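Local structure of transcription regulator PadR N-terminal domain-containing protein (Streptococcus mutans, 3L7W) at residues A[20-25]-A[57-62]. The protein probably acts as a PadR-family transcription factor that binds DNA through a winged helix-turn-helix domain and works as a dimer. Sequence-based numbering, arbitrary orientation.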
ATOM      1  N   LYS A  20     -11.420  17.381  -3.165  1.00 40.70           N
ATOM      2  CA  LYS A  20     -11.222  18.632  -2.438  1.00 38.15           C
ATOM      3  C   LYS A  20     -11.693  19.756  -3.330  1.00 48.58           C
ATOM      4  O   LYS A  20     -12.595  20.521  -2.971  1.00 47.83           O
ATOM      5  CB  LYS A  20      -9.762  18.839  -2.053  1.00 42.71           C
ATOM      6  CG  LYS A  20      -9.555  19.944  -1.014  1.00 52.29           C
ATOM      7  CD  LYS A  20      -8.072  20.187  -0.743  1.00 56.57           C
ATOM      8  CE  LYS A  20      -7.849  21.404   0.152  1.00 62.30           C
ATOM      9  NZ  LYS A  20      -6.482  21.996  -0.035  1.00 61.23           N
ATOM     10  N   HIS A  21     -11.074  19.844  -4.502  1.00 47.05           N
ATOM     11  CA  HIS A  21     -11.554  20.734  -5.550  1.00 45.57           C
ATOM     12  C   HIS A  21     -11.223  20.152  -6.921  1.00 40.45           C
ATOM     13  O   HIS A  21     -10.281  19.363  -7.056  1.00 37.72           O
ATOM     14  CB  HIS A  21     -10.950  22.136  -5.407  1.00 45.92           C
ATOM     15  CG  HIS A  21      -9.452  22.157  -5.369  1.00 58.24           C
ATOM     16  ND1 HIS A  21      -8.675  22.140  -6.508  1.00 61.95           N
ATOM     17  CD2 HIS A  21      -8.587  22.215  -4.326  1.00 61.01           C
ATOM     18  CE1 HIS A  21      -7.399  22.176  -6.171  1.00 62.44           C
ATOM     19  NE2 HIS A  21      -7.317  22.222  -4.853  1.00 60.92           N
ATOM     20  N   ASP A  22     -12.008  20.528  -7.927  1.00 34.38           N
ATOM     21  CA  ASP A  22     -11.641  20.247  -9.302  1.00 30.94           C
ATOM     22  C   ASP A  22     -10.176  20.607  -9.477  1.00 33.72           C
ATOM     23  O   ASP A  22      -9.728  21.634  -8.985  1.00 35.39           O
ATOM     24  CB  ASP A  22     -12.463  21.095 -10.252  1.00 34.66           C
ATOM     25  CG  ASP A  22     -13.929  20.755 -10.216  1.00 41.08           C
ATOM     26  OD1 ASP A  22     -14.321  19.869  -9.426  1.00 38.72           O
ATOM     27  OD2 ASP A  22     -14.688  21.383 -10.983  1.00 43.37           O
ATOM     28  N   SER A  23      -9.425  19.770 -10.179  1.00 28.84           N
ATOM     29  CA  SER A  23      -8.029  20.101 -10.456  1.00 36.01           C
ATOM     30  C   SER A  23      -7.529  19.565 -11.785  1.00 28.17           C
ATOM     31  O   SER A  23      -8.026  18.566 -12.299  1.00 38.66           O
ATOM     32  CB  SER A  23      -7.111  19.661  -9.307  1.00 37.88           C
ATOM     33  OG  SER A  23      -7.817  18.919  -8.330  1.00 45.41           O
ATOM     34  N   TYR A  24      -6.536  20.238 -12.343  1.00 32.48           N
ATOM     35  CA  TYR A  24      -5.958  19.775 -13.590  1.00 34.20           C
ATOM     36  C   TYR A  24      -4.878  18.753 -13.274  1.00 34.79           C
ATOM     37  O   TYR A  24      -4.429  18.643 -12.122  1.00 34.46           O
ATOM     38  CB  TYR A  24      -5.420  20.942 -14.424  1.00 39.10           C
ATOM     39  CG  TYR A  24      -4.595  21.922 -13.637  1.00 39.98           C
ATOM     40  CD1 TYR A  24      -3.238  21.714 -13.445  1.00 41.62           C
ATOM     41  CD2 TYR A  24      -5.171  23.060 -13.086  1.00 43.59           C
ATOM     42  CE1 TYR A  24      -2.473  22.605 -12.719  1.00 45.58           C
ATOM     43  CE2 TYR A  24      -4.418  23.962 -12.359  1.00 46.19           C
ATOM     44  CZ  TYR A  24      -3.064  23.731 -12.179  1.00 49.40           C
ATOM     45  OH  TYR A  24      -2.299  24.619 -11.448  1.00 46.48           O
ATOM     46  N   GLY A  25      -4.484  18.003 -14.298  1.00 34.60           N
ATOM     47  CA  GLY A  25      -3.624  16.852 -14.131  1.00 42.22           C
ATOM     48  C   GLY A  25      -2.321  17.160 -13.425  1.00 40.39           C
ATOM     49  O   GLY A  25      -1.920  16.439 -12.514  1.00 36.20           O
ATOM     50  N   SER A  57     -15.465  13.734 -14.257  1.00 27.04           N
ATOM     51  CA  SER A  57     -15.866  14.389 -15.478  1.00 38.71           C
ATOM     52  C   SER A  57     -14.798  15.434 -15.660  1.00 41.66           C
ATOM     53  O   SER A  57     -14.093  15.765 -14.706  1.00 38.80           O
ATOM     54  CB  SER A  57     -17.253  15.022 -15.353  1.00 29.99           C
ATOM     55  OG  SER A  57     -17.230  16.060 -14.400  1.00 39.76           O
ATOM     56  N   THR A  58     -14.667  15.945 -16.876  1.00 33.03           N
ATOM     57  CA  THR A  58     -13.641  16.926 -17.176  1.00 37.17           C
ATOM     58  C   THR A  58     -14.210  18.117 -17.931  1.00 40.01           C
ATOM     59  O   THR A  58     -15.201  18.010 -18.653  1.00 35.84           O
ATOM     60  CB  THR A  58     -12.590  16.330 -18.101  1.00 37.55           C
ATOM     61  OG1 THR A  58     -13.250  15.876 -19.286  1.00 37.06           O
ATOM     62  CG2 THR A  58     -11.848  15.163 -17.427  1.00 36.23           C
ATOM     63  N   TYR A  59     -13.546  19.248 -17.783  1.00 34.33           N
ATOM     64  CA  TYR A  59     -13.896  20.424 -18.535  1.00 33.59           C
ATOM     65  C   TYR A  59     -12.622  21.195 -18.688  1.00 38.34           C
ATOM     66  O   TYR A  59     -11.638  20.926 -17.989  1.00 32.45           O
ATOM     67  CB  TYR A  59     -14.944  21.255 -17.800  1.00 30.83           C
ATOM     68  CG  TYR A  59     -14.539  21.674 -16.411  1.00 29.13           C
ATOM     69  CD1 TYR A  59     -14.786  20.850 -15.317  1.00 30.19           C
ATOM     70  CD2 TYR A  59     -13.919  22.896 -16.186  1.00 25.81           C
ATOM     71  CE1 TYR A  59     -14.442  21.241 -14.029  1.00 29.17           C
ATOM     72  CE2 TYR A  59     -13.546  23.285 -14.900  1.00 33.17           C
ATOM     73  CZ  TYR A  59     -13.818  22.450 -13.827  1.00 29.74           C
ATOM     74  OH  TYR A  59     -13.464  22.823 -12.553  1.00 29.55           O
ATOM     75  N   THR A  60     -12.617  22.142 -19.611  1.00 31.91           N
ATOM     76  CA  THR A  60     -11.450  22.994 -19.737  1.00 29.03           C
ATOM     77  C   THR A  60     -11.725  24.315 -19.060  1.00 35.15           C
ATOM     78  O   THR A  60     -12.871  24.692 -18.855  1.00 46.31           O
ATOM     79  CB  THR A  60     -11.059  23.189 -21.194  1.00 33.99           C
ATOM     80  OG1 THR A  60     -12.166  23.737 -21.926  1.00 33.53           O
ATOM     81  CG2 THR A  60     -10.697  21.858 -21.781  1.00 30.75           C
ATOM     82  N   GLN A  61     -10.668  25.008 -18.683  1.00 38.02           N
ATOM     83  CA  GLN A  61     -10.810  26.279 -18.005  1.00 35.66           C
ATOM     84  C   GLN A  61      -9.463  26.967 -18.085  1.00 44.98           C
ATOM     85  O   GLN A  61      -8.417  26.330 -17.948  1.00 45.66           O
ATOM     86  CB  GLN A  61     -11.213  26.045 -16.557  1.00 40.61           C
ATOM     87  CG  GLN A  61     -11.501  27.291 -15.753  1.00 38.18           C
ATOM     88  CD  GLN A  61     -11.945  26.947 -14.346  1.00 44.22           C
ATOM     89  OE1 GLN A  61     -13.062  26.471 -14.135  1.00 47.32           O
ATOM     90  NE2 GLN A  61     -11.061  27.159 -13.378  1.00 42.27           N
ATOM     91  N   GLU A  62      -9.476  28.264 -18.343  1.00 50.11           N
ATOM     92  CA  GLU A  62      -8.229  28.988 -18.402  1.00 51.88           C
ATOM     93  C   GLU A  62      -7.662  29.024 -16.994  1.00 53.06           C
ATOM     94  O   GLU A  62      -8.388  29.224 -16.018  1.00 53.31           O
ATOM     95  CB  GLU A  62      -8.437  30.402 -18.948  1.00 54.19           C
ATOM     96  CG  GLU A  62      -7.177  31.026 -19.537  1.00 59.49           C
TER
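Two first torsions aim Tyr59 and Asp22 at each other: at Tyr59 the ring stands between the backbone N and the carbonyl carbon (chi1 57°), and at Asp22 the carboxylate lies anti to the carbonyl carbon (chi1 -65°). In this PadR winged helix-turn-helix domain Tyr59 lies on the outer strand 56-63, and Asp22 just before the short strand 23-24 at the other edge of the small antiparallel sheet; the pair illustrates how side chains can tie an outer strand to the loop that leads into the other, across a middle strand. That strand, 66-73, pairs through its backbone with Ser23 on one flank and with Ser57, Tyr59 and Gln61 on the other; the nearest CA atoms of the outer segments, those of Asp22 and Thr58, remain 8.8 Å apart. The Tyr59 ring, nearly parallel to that of Tyr70 on the middle strand, reaches across toward Asp22, whose CB points back at strand 56-63. The phenol OH donates to the carboxylate, which sits at the ring edge with its plane turned 59° from the ring. OD1 is bonded to His72 of the middle strand, so the carboxylate is gripped through both oxygens, and a charged His72 would probably stabilise its anionic form. Two bonds hold the backbone around Asp22: His21 ND1 donates almost straight to Asp22 O (2.7 Å), and Ser23 OG donates to His21 O. The bridge itself is very short, with 2.5 Å between Tyr59 OH and Asp22 OD2.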